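Local coordinates for carbohydrate-binding protein (Flavonifractor plautii, PDB 6N1B) that probably removes the acetyl group from the N-acetylgalactosamine of the blood group A antigen, a step in converting A to O type blood, at residues Ala121-Asn126 and Met132-Asn137; Arg153-Tyr156 and His160-Val163; Leu29-Gly34 and Ser328-Gln333. One frame throughout, in Å; residues are numbered along the deposited sequence. Where two conformers were deposited one is given.

Contact 1 pairs two strands of a four-stranded antiparallel sheet, and contact 2 folds the loop after its third strand back on that strand; their centres are about 10 Å apart. Strands 131-140 and 148-155 are neighbours there: Ala-134 N lies 2.8 Å from Arg-153 O, a probable hydrogen bond, and Met-132 CB packs 3.5 Å from Trp-161 CH2. Contact 1 also holds Asp-122 of a calcium site, and its strand 116-126 carries His-117 and Cys-119 of the glycan pocket and Asp-120, which binds another calcium. Contact 3 belongs to a different sheet, its centre about 26 Å from that of contact 1 and about 33 Å from that of contact 2. Its two segments enclose both contacts along the chain.

Contact 1 (Ala121-Asn126 and Met132-Asn137); sequences ADMVYN and MMAYWN. With CA (calcium ion), chain D.
Met-132 and Tyr-125 face each other across an antiparallel strand pair, and the methionine can be followed outward atom by atom. Its CB lies 4.0 Å from Met-123 SD. The chain then bends at CG (chi2 -69°), which turns SD to within 3.9 Å of Tyr-125 CB, beside the edge of the ring in a Met-aromatic contact. CE finishes the path 4.0 Å from Tyr-125 CD1. A flexible, unbranched thioether suits this winding route, and Val-58, Leu-60 and Trp-70 add apolar neighbours on the same face.

Four backbone hydrogen bonds join the strands, pairing Asp-122 with Tyr-135 and Val-124 with Met-133. The side chains of these four occupy the other face. There Met-133 SD accepts a weak bond from Asn-126 ND2 at 3.5 Å, while Asn-126 OD1 is held by Tyr-129 N.

With CG opposite its backbone N (chi1 -176°), Asp-122 presents OD1 to calcium at 2.4 Å. Arg-336 and Thr-208 bond the same oxygen, and Ile-209 N takes OD2; together these bonds fix the rotation of the carboxylate. A calcium-bound water, water 2, donates to Met-123 O at 2.9 Å. Asp-56 of strand 52-60 and Asp-274 of strand 269-278 also bind the ion. A hairpin whose first strand feeds a shared central metal is consistent with the inner edge of a beta-propeller blade.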
loop_
_atom_site.group_PDB
_atom_site.type_symbol
_atom_site.label_atom_id
_atom_site.label_comp_id
_atom_site.label_asym_id
_atom_site.label_seq_id
_atom_site.Cartn_x
_atom_site.Cartn_y
_atom_site.Cartn_z
ATOM N N ALA A 121 3.013 0.781 4.400
ATOM C CA ALA A 121 1.891 1.452 5.018
ATOM C C ALA A 121 0.574 1.142 4.288
ATOM O O ALA A 121 0.484 1.058 3.082
ATOM C CB ALA A 121 2.109 2.914 5.107
ATOM N N ASP A 122 -0.517 1.142 5.068
ATOM C CA ASP A 122 -1.914 1.006 4.568
ATOM C C ASP A 122 -2.842 1.695 5.524
ATOM O O ASP A 122 -2.626 1.582 6.751
ATOM C CB ASP A 122 -2.251 -0.502 4.437
ATOM C CG ASP A 122 -3.620 -0.808 3.845
ATOM O OD1 ASP A 122 -3.814 -0.918 2.549
ATOM O OD2 ASP A 122 -4.573 -0.896 4.683
ATOM N N MET A 123 -3.796 2.478 5.009
ATOM C CA MET A 123 -4.629 3.354 5.853
ATOM C C MET A 123 -6.095 3.137 5.501
ATOM O O MET A 123 -6.498 3.005 4.341
ATOM C CB MET A 123 -4.198 4.788 5.600
ATOM C CG MET A 123 -4.933 5.876 6.379
ATOM S SD MET A 123 -4.111 7.449 6.368
ATOM C CE MET A 123 -4.339 7.913 4.671
ATOM N N VAL A 124 -6.882 3.163 6.587
ATOM C CA VAL A 124 -8.340 3.012 6.538
ATOM C C VAL A 124 -9.044 4.207 7.166
ATOM O O VAL A 124 -8.608 4.667 8.203
ATOM C CB VAL A 124 -8.717 1.734 7.304
ATOM C CG1 VAL A 124 -10.206 1.375 7.152
ATOM C CG2 VAL A 124 -7.968 0.600 6.807
ATOM N N TYR A 125 -10.135 4.634 6.546
ATOM C CA TYR A 125 -11.066 5.553 7.199
ATOM C C TYR A 125 -12.050 4.797 8.061
ATOM O O TYR A 125 -12.690 3.849 7.600
ATOM C CB TYR A 125 -11.832 6.354 6.154
ATOM C CG TYR A 125 -12.848 7.290 6.758
ATOM C CD1 TYR A 125 -12.440 8.326 7.557
ATOM C CD2 TYR A 125 -14.180 7.087 6.575
ATOM C CE1 TYR A 125 -13.304 9.198 8.139
ATOM C CE2 TYR A 125 -15.133 7.971 7.132
ATOM C CZ TYR A 125 -14.714 9.002 7.941
ATOM O OH TYR A 125 -15.664 9.823 8.545
ATOM N N ASN A 126 -12.095 5.158 9.330
ATOM C CA ASN A 126 -13.008 4.573 10.313
ATOM C C ASN A 126 -14.207 5.579 10.460
ATOM O O ASN A 126 -14.058 6.620 11.045
ATOM C CB ASN A 126 -12.292 4.391 11.650
ATOM C CG ASN A 126 -13.146 3.659 12.647
ATOM O OD1 ASN A 126 -14.308 3.988 12.807
ATOM N ND2 ASN A 126 -12.524 2.746 13.435
ATOM N N MET A 132 -8.809 8.462 10.680
ATOM C CA MET A 132 -7.938 7.591 9.894
ATOM C C MET A 132 -7.083 6.727 10.795
ATOM O O MET A 132 -6.580 7.131 11.833
ATOM C CB MET A 132 -6.998 8.449 8.992
ATOM C CG MET A 132 -7.738 9.269 7.892
ATOM S SD MET A 132 -8.442 8.247 6.626
ATOM C CE MET A 132 -9.195 9.572 5.672
ATOM N N MET A 133 -6.900 5.470 10.280
ATOM C CA MET A 133 -6.082 4.456 10.964
ATOM C C MET A 133 -4.940 4.060 9.985
ATOM O O MET A 133 -5.240 3.488 8.964
ATOM C CB MET A 133 -6.943 3.243 11.288
ATOM C CG MET A 133 -8.183 3.536 12.127
ATOM S SD MET A 133 -9.235 2.098 12.424
ATOM C CE MET A 133 -8.295 1.222 13.673
ATOM N N ALA A 134 -3.713 4.499 10.332
ATOM C CA ALA A 134 -2.598 4.265 9.456
ATOM C C ALA A 134 -1.711 3.109 10.064
ATOM O O ALA A 134 -1.167 3.265 11.180
ATOM C CB ALA A 134 -1.735 5.531 9.333
ATOM N N TYR A 135 -1.640 2.010 9.323
ATOM C CA TYR A 135 -0.859 0.830 9.716
ATOM C C TYR A 135 0.456 0.806 8.966
ATOM O O TYR A 135 0.541 1.302 7.824
ATOM C CB TYR A 135 -1.655 -0.427 9.342
ATOM C CG TYR A 135 -2.967 -0.595 10.100
ATOM C CD1 TYR A 135 -4.147 -0.048 9.620
ATOM C CD2 TYR A 135 -3.051 -1.377 11.235
ATOM C CE1 TYR A 135 -5.325 -0.242 10.299
ATOM C CE2 TYR A 135 -4.228 -1.592 11.925
ATOM C CZ TYR A 135 -5.390 -1.050 11.395
ATOM O OH TYR A 135 -6.597 -1.230 12.030
ATOM N N TRP A 136 1.451 0.155 9.529
ATOM C CA TRP A 136 2.698 -0.134 8.775
ATOM C C TRP A 136 3.381 -1.326 9.453
ATOM O O TRP A 136 2.951 -1.814 10.491
ATOM C CB TRP A 136 3.628 1.076 8.682
ATOM C CG TRP A 136 4.283 1.444 9.975
ATOM C CD1 TRP A 136 5.545 1.063 10.393
ATOM C CD2 TRP A 136 3.752 2.238 11.031
ATOM N NE1 TRP A 136 5.818 1.523 11.657
ATOM C CE2 TRP A 136 4.736 2.284 12.048
ATOM C CE3 TRP A 136 2.548 2.891 11.258
ATOM C CZ2 TRP A 136 4.532 2.918 13.230
ATOM C CZ3 TRP A 136 2.370 3.567 12.461
ATOM C CH2 TRP A 136 3.346 3.601 13.429
ATOM N N ASN A 137 4.471 -1.769 8.817
ATOM C CA ASN A 137 5.283 -2.893 9.303
ATOM C C ASN A 137 6.610 -2.394 9.779
ATOM O O ASN A 137 7.266 -1.632 9.049
ATOM C CB ASN A 137 5.397 -3.919 8.185
ATOM C CG ASN A 137 6.072 -5.165 8.614
ATOM O OD1 ASN A 137 7.276 -5.094 8.958
ATOM N ND2 ASN A 137 5.393 -6.325 8.580
HETATM CA CA CA D . -5.602 0.162 1.287
HETATM O O HOH W 1 -6.583 0.440 3.509
HETATM O O HOH W 2 -6.933 2.589 1.476
HETATM O O HOH W 3 -6.750 0.742 -0.673
HETATM O O HOH W 4 -7.075 -1.646 1.852
#

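Contact 2 (Arg153-Tyr156 and His160-Val163)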
loop_
_atom_site.group_PDB
_atom_site.type_symbol
_atom_site.label_atom_id
_atom_site.label_comp_id
_atom_site.label_asym_id
_atom_site.label_seq_id
_atom_site.Cartn_x
_atom_site.Cartn_y
_atom_site.Cartn_z
ATOM N N ARG A 153 -0.953 4.124 13.894
ATOM C CA ARG A 153 -1.186 5.498 14.432
ATOM C C ARG A 153 -2.522 5.953 13.854
ATOM O O ARG A 153 -2.835 5.729 12.694
ATOM C CB ARG A 153 -0.077 6.475 13.968
ATOM C CG ARG A 153 1.236 6.309 14.771
ATOM C CD ARG A 153 2.357 7.192 14.206
ATOM N NE ARG A 153 3.587 7.055 14.982
ATOM C CZ ARG A 153 3.995 7.850 15.973
ATOM N NH1 ARG A 153 3.298 8.904 16.340
ATOM N NH2 ARG A 153 5.154 7.579 16.599
ATOM N N ILE A 154 -3.295 6.669 14.711
ATOM C CA ILE A 154 -4.642 7.145 14.355
ATOM C C ILE A 154 -4.640 8.680 14.360
ATOM O O ILE A 154 -3.874 9.322 15.139
ATOM C CB ILE A 154 -5.639 6.602 15.407
ATOM C CG1 ILE A 154 -5.748 5.081 15.296
ATOM C CG2 ILE A 154 -7.025 7.263 15.344
ATOM C CD1 ILE A 154 -6.379 4.371 16.467
ATOM N N SER A 155 -5.483 9.266 13.482
ATOM C CA SER A 155 -5.606 10.714 13.500
ATOM C C SER A 155 -7.078 11.106 13.380
ATOM O O SER A 155 -7.832 10.512 12.574
ATOM C CB SER A 155 -4.838 11.330 12.317
ATOM O OG SER A 155 -4.880 12.767 12.302
ATOM N N TYR A 156 -7.434 12.154 14.149
ATOM C CA TYR A 156 -8.680 12.839 14.034
ATOM C C TYR A 156 -8.671 14.083 13.111
ATOM O O TYR A 156 -9.740 14.435 12.540
ATOM C CB TYR A 156 -9.229 13.219 15.389
ATOM C CG TYR A 156 -9.469 12.115 16.352
ATOM C CD1 TYR A 156 -10.572 11.240 16.143
ATOM C CD2 TYR A 156 -8.720 11.876 17.457
ATOM C CE1 TYR A 156 -10.886 10.264 17.095
ATOM C CE2 TYR A 156 -9.020 10.897 18.431
ATOM C CZ TYR A 156 -10.135 10.093 18.238
ATOM O OH TYR A 156 -10.477 9.139 19.159
ATOM N N HIS A 160 -2.026 15.408 13.411
ATOM C CA HIS A 160 -1.409 14.680 14.488
ATOM C C HIS A 160 -1.833 13.195 14.428
ATOM O O HIS A 160 -3.040 12.930 14.383
ATOM C CB HIS A 160 -1.850 15.308 15.823
ATOM C CG HIS A 160 -1.514 16.737 15.896
ATOM N ND1 HIS A 160 -2.482 17.691 15.676
ATOM C CD2 HIS A 160 -0.379 17.352 16.156
ATOM C CE1 HIS A 160 -1.935 18.895 15.826
ATOM N NE2 HIS A 160 -0.631 18.724 16.043
ATOM N N TRP A 161 -0.817 12.314 14.414
ATOM C CA TRP A 161 -1.047 10.905 14.200
ATOM C C TRP A 161 -0.398 10.115 15.347
ATOM O O TRP A 161 0.824 10.221 15.545
ATOM C CB TRP A 161 -0.318 10.493 12.863
ATOM C CG TRP A 161 -0.981 11.176 11.686
ATOM C CD1 TRP A 161 -0.814 12.489 11.255
ATOM C CD2 TRP A 161 -1.901 10.564 10.768
ATOM N NE1 TRP A 161 -1.638 12.711 10.178
ATOM C CE2 TRP A 161 -2.336 11.564 9.828
ATOM C CE3 TRP A 161 -2.510 9.291 10.666
ATOM C CZ2 TRP A 161 -3.335 11.337 8.876
ATOM C CZ3 TRP A 161 -3.439 9.075 9.712
ATOM C CH2 TRP A 161 -3.874 10.101 8.793
ATOM N N GLY A 162 -1.231 9.351 16.074
ATOM C CA GLY A 162 -0.714 8.693 17.256
ATOM C C GLY A 162 -1.769 7.860 17.965
ATOM O O GLY A 162 -2.535 7.116 17.361
ATOM N N VAL A 163 -1.736 7.972 19.270
ATOM C CA VAL A 163 -2.581 7.158 20.137
ATOM C C VAL A 163 -3.726 8.001 20.703
ATOM O O VAL A 163 -3.445 9.018 21.379
ATOM C CB VAL A 163 -1.733 6.573 21.307
ATOM C CG1 VAL A 163 -2.618 5.675 22.206
ATOM C CG2 VAL A 163 -0.601 5.734 20.701
HETATM O O HOH W 5 -5.552 13.678 15.607
#
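The tight connection leaving strand 148-155 has the sequence pattern Ser-x-Asp-Gly-x-x-Trp, which recurs in this chain and resembles the Asp-box hairpins of sialidase-type propellers. Its first and last residues meet directly: Ser-155 CB sits over the centre of the six-membered ring of Trp-161, 3.4 Å from the centroid, in a CH-pi contact. Serine suits the place because it is small enough to approach the indole closely and still carries a hydroxyl. With chi1 at -178°, OG is turned toward the turn and donates to His-160 O at 2.8 Å, coming from above the carbonyl plane; the same OG is hydrogen-bonded to Gly-158 N. Water 5 bridges Tyr-156 N and His-160 O, giving that carbonyl a second donor.

At the base of the turn, Ile-154 and Gly-162 form a single antiparallel hydrogen-bonded pair, Ile-154 N to Gly-162 O and Gly-162 N to Ile-154 O, both 2.8 Å. Gly-162 has a backbone conformation (phi -180°, psi -138°) that glycine adopts readily. Arg-153, extended from CG to NE, reaches past it, and NH1 donates to Trp-161 O at 2.9 Å, the oxygen lying in the guanidinium plane. NH2 forms a salt bridge with Glu-108, so the arginine ties turn and neighbouring loop together.

Trp-161 NE1 bonds to Gly-158 O, while its ring packs on Leu-103; Ile-154 touches Ala-131 of strand 131-140 and Pro-164 of strand 163-164.

Contact 3 (Leu29-Gly34 and Ser328-Gln333). With GOL (glycerol), chain I.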
loop_
_atom_site.group_PDB
_atom_site.type_symbol
_atom_site.label_atom_id
_atom_site.label_comp_id
_atom_site.label_asym_id
_atom_site.label_seq_id
_atom_site.Cartn_x
_atom_site.Cartn_y
_atom_site.Cartn_z
ATOM N N LEU A 29 -4.863 -1.388 -18.039
ATOM C CA LEU A 29 -4.930 -0.032 -17.510
ATOM C C LEU A 29 -4.145 0.891 -18.395
ATOM O O LEU A 29 -3.147 0.507 -18.945
ATOM C CB LEU A 29 -4.397 0.018 -16.063
ATOM C CG LEU A 29 -5.100 -0.792 -14.997
ATOM C CD1 LEU A 29 -4.303 -0.777 -13.685
ATOM C CD2 LEU A 29 -6.529 -0.380 -14.768
ATOM N N ASN A 30 -4.600 2.164 -18.455
ATOM C CA ASN A 30 -3.875 3.195 -19.199
ATOM C C ASN A 30 -3.033 3.994 -18.245
ATOM O O ASN A 30 -3.586 4.680 -17.353
ATOM C CB ASN A 30 -4.933 4.078 -19.861
ATOM C CG ASN A 30 -5.739 3.298 -20.917
ATOM O OD1 ASN A 30 -7.026 3.383 -20.815
ATOM N ND2 ASN A 30 -5.104 2.613 -21.737
ATOM N N LYS A 31 -1.719 3.903 -18.369
ATOM C CA LYS A 31 -0.799 4.670 -17.483
ATOM C C LYS A 31 -0.841 6.144 -17.866
ATOM O O LYS A 31 -0.806 6.511 -19.044
ATOM C CB LYS A 31 0.612 4.124 -17.699
ATOM C CG LYS A 31 0.819 2.707 -17.208
ATOM C CD LYS A 31 2.222 2.196 -17.661
ATOM C CE LYS A 31 2.575 0.863 -17.126
ATOM N NZ LYS A 31 3.954 0.468 -17.491
ATOM N N ALA A 32 -0.925 6.961 -16.817
ATOM C CA ALA A 32 -0.814 8.395 -17.010
ATOM C C ALA A 32 0.636 8.716 -17.311
ATOM O O ALA A 32 1.537 8.145 -16.758
ATOM C CB ALA A 32 -1.264 9.177 -15.791
ATOM N N PRO A 33 0.897 9.709 -18.197
ATOM C CA PRO A 33 2.287 10.124 -18.442
ATOM C C PRO A 33 2.981 10.627 -17.177
ATOM O O PRO A 33 2.288 11.203 -16.314
ATOM C CB PRO A 33 2.116 11.291 -19.440
ATOM C CG PRO A 33 0.741 11.307 -19.887
ATOM C CD PRO A 33 -0.116 10.484 -18.944
ATOM N N GLY A 34 4.275 10.405 -17.112
ATOM C CA GLY A 34 5.050 10.896 -15.953
ATOM C C GLY A 34 4.629 10.134 -14.665
ATOM O O GLY A 34 4.252 8.948 -14.769
ATOM N N SER A 328 12.197 3.691 -19.202
ATOM C CA SER A 328 11.045 4.371 -18.550
ATOM C C SER A 328 11.237 4.321 -17.048
ATOM O O SER A 328 11.909 3.418 -16.487
ATOM C CB SER A 328 9.754 3.715 -18.946
ATOM O OG SER A 328 9.530 4.040 -20.298
ATOM N N TRP A 329 10.540 5.207 -16.325
ATOM C CA TRP A 329 10.664 5.269 -14.855
ATOM C C TRP A 329 10.128 3.989 -14.178
ATOM O O TRP A 329 10.470 3.750 -13.011
ATOM C CB TRP A 329 9.949 6.509 -14.293
ATOM C CG TRP A 329 8.465 6.488 -14.387
ATOM C CD1 TRP A 329 7.638 6.950 -15.429
ATOM C CD2 TRP A 329 7.551 5.943 -13.411
ATOM N NE1 TRP A 329 6.320 6.781 -15.142
ATOM C CE2 TRP A 329 6.248 6.132 -13.939
ATOM C CE3 TRP A 329 7.685 5.378 -12.141
ATOM C CZ2 TRP A 329 5.107 5.732 -13.255
ATOM C CZ3 TRP A 329 6.585 5.013 -11.437
ATOM C CH2 TRP A 329 5.298 5.175 -11.995
ATOM N N ASP A 330 9.313 3.208 -14.897
ATOM C CA ASP A 330 8.717 1.973 -14.357
ATOM C C ASP A 330 9.268 0.751 -15.093
ATOM O O ASP A 330 8.533 -0.248 -15.167
ATOM C CB ASP A 330 7.217 2.072 -14.361
ATOM C CG ASP A 330 6.600 2.232 -15.717
ATOM O OD1 ASP A 330 7.329 2.332 -16.763
ATOM O OD2 ASP A 330 5.356 2.146 -15.851
ATOM N N ASP A 331 10.510 0.763 -15.596
ATOM C CA ASP A 331 10.998 -0.327 -16.432
ATOM C C ASP A 331 11.575 -1.527 -15.694
ATOM O O ASP A 331 11.838 -2.541 -16.389
ATOM C CB ASP A 331 12.017 0.162 -17.458
ATOM C CG ASP A 331 13.338 0.506 -16.813
ATOM O OD1 ASP A 331 13.546 0.581 -15.607
ATOM O OD2 ASP A 331 14.311 0.749 -17.722
ATOM N N PHE A 332 11.736 -1.479 -14.365
ATOM C CA PHE A 332 12.261 -2.643 -13.621
ATOM C C PHE A 332 11.189 -3.567 -13.143
ATOM O O PHE A 332 11.247 -4.808 -13.330
ATOM C CB PHE A 332 13.206 -2.258 -12.521
ATOM C CG PHE A 332 13.794 -3.453 -11.757
ATOM C CD1 PHE A 332 14.612 -4.343 -12.394
ATOM C CD2 PHE A 332 13.418 -3.695 -10.471
ATOM C CE1 PHE A 332 15.052 -5.472 -11.744
ATOM C CE2 PHE A 332 13.877 -4.874 -9.831
ATOM C CZ PHE A 332 14.720 -5.695 -10.457
ATOM N N GLN A 333 10.243 -3.017 -12.397
ATOM C CA GLN A 333 9.147 -3.805 -11.822
ATOM C C GLN A 333 8.008 -2.875 -11.481
ATOM O O GLN A 333 8.290 -1.680 -11.192
ATOM C CB GLN A 333 9.609 -4.587 -10.596
ATOM C CG GLN A 333 9.725 -3.811 -9.333
ATOM C CD GLN A 333 10.516 -4.499 -8.256
ATOM O OE1 GLN A 333 10.181 -5.768 -7.902
ATOM N NE2 GLN A 333 11.439 -3.873 -7.681
HETATM C C1 GOL I . 3.715 6.096 -17.614
HETATM O O1 GOL I . 4.363 7.230 -17.222
HETATM C C2 GOL I . 4.584 5.505 -18.673
HETATM O O2 GOL I . 5.277 6.305 -19.614
HETATM C C3 GOL I . 5.644 4.808 -17.984
HETATM O O3 GOL I . 6.118 3.696 -18.792
#
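A salt bridge provides the direct polar link between Lys-31 and Asp-330. The lysine chain is extended beyond CG, which lets NZ span the gap and suits lysine to the place; NZ reaches Asp-330 OD2 at 2.7 Å, from above the carboxylate plane (37° out of it). Both ends have second partners: NZ bonds to Ser-322 O, and OD2 to Tyr-356 OH. The tyrosine thus helps to position the carboxylate.

A glycerol, probably from the crystallisation liquor, lies between the segments and is hydrogen-bonded to 328-333. Trp-329 NE1 donates in the ring plane to its O1 at 2.9 Å, with an N-H...O angle of 160°, while O3 donates to Asp-330 OD1 at 2.7 Å. The carboxylate therefore uses one oxygen for the lysine and the other for the glycerol. Gly-34 O lies 3.0 Å from glycerol O1 and equally 3.0 Å from Trp-329 NE1. Gly-34 has a positive phi (67°), a conformation that favours glycine.

Packing and backbone shape complete the arrangement. Asp-330 CB sits over the centre of the Trp-329 ring, 3.9 Å above its plane, and Tyr-35 meets this indole edge-to-face. Trp-329 and Asp-330 are the central residues of a type I turn, which Asp-331 N closes on Ser-328 O. Strand 30-31 pairs with 385-395, so the N-terminal segment edges a sheet otherwise built from the C-terminal strands, an arrangement consistent with the ring closure of a beta-propeller.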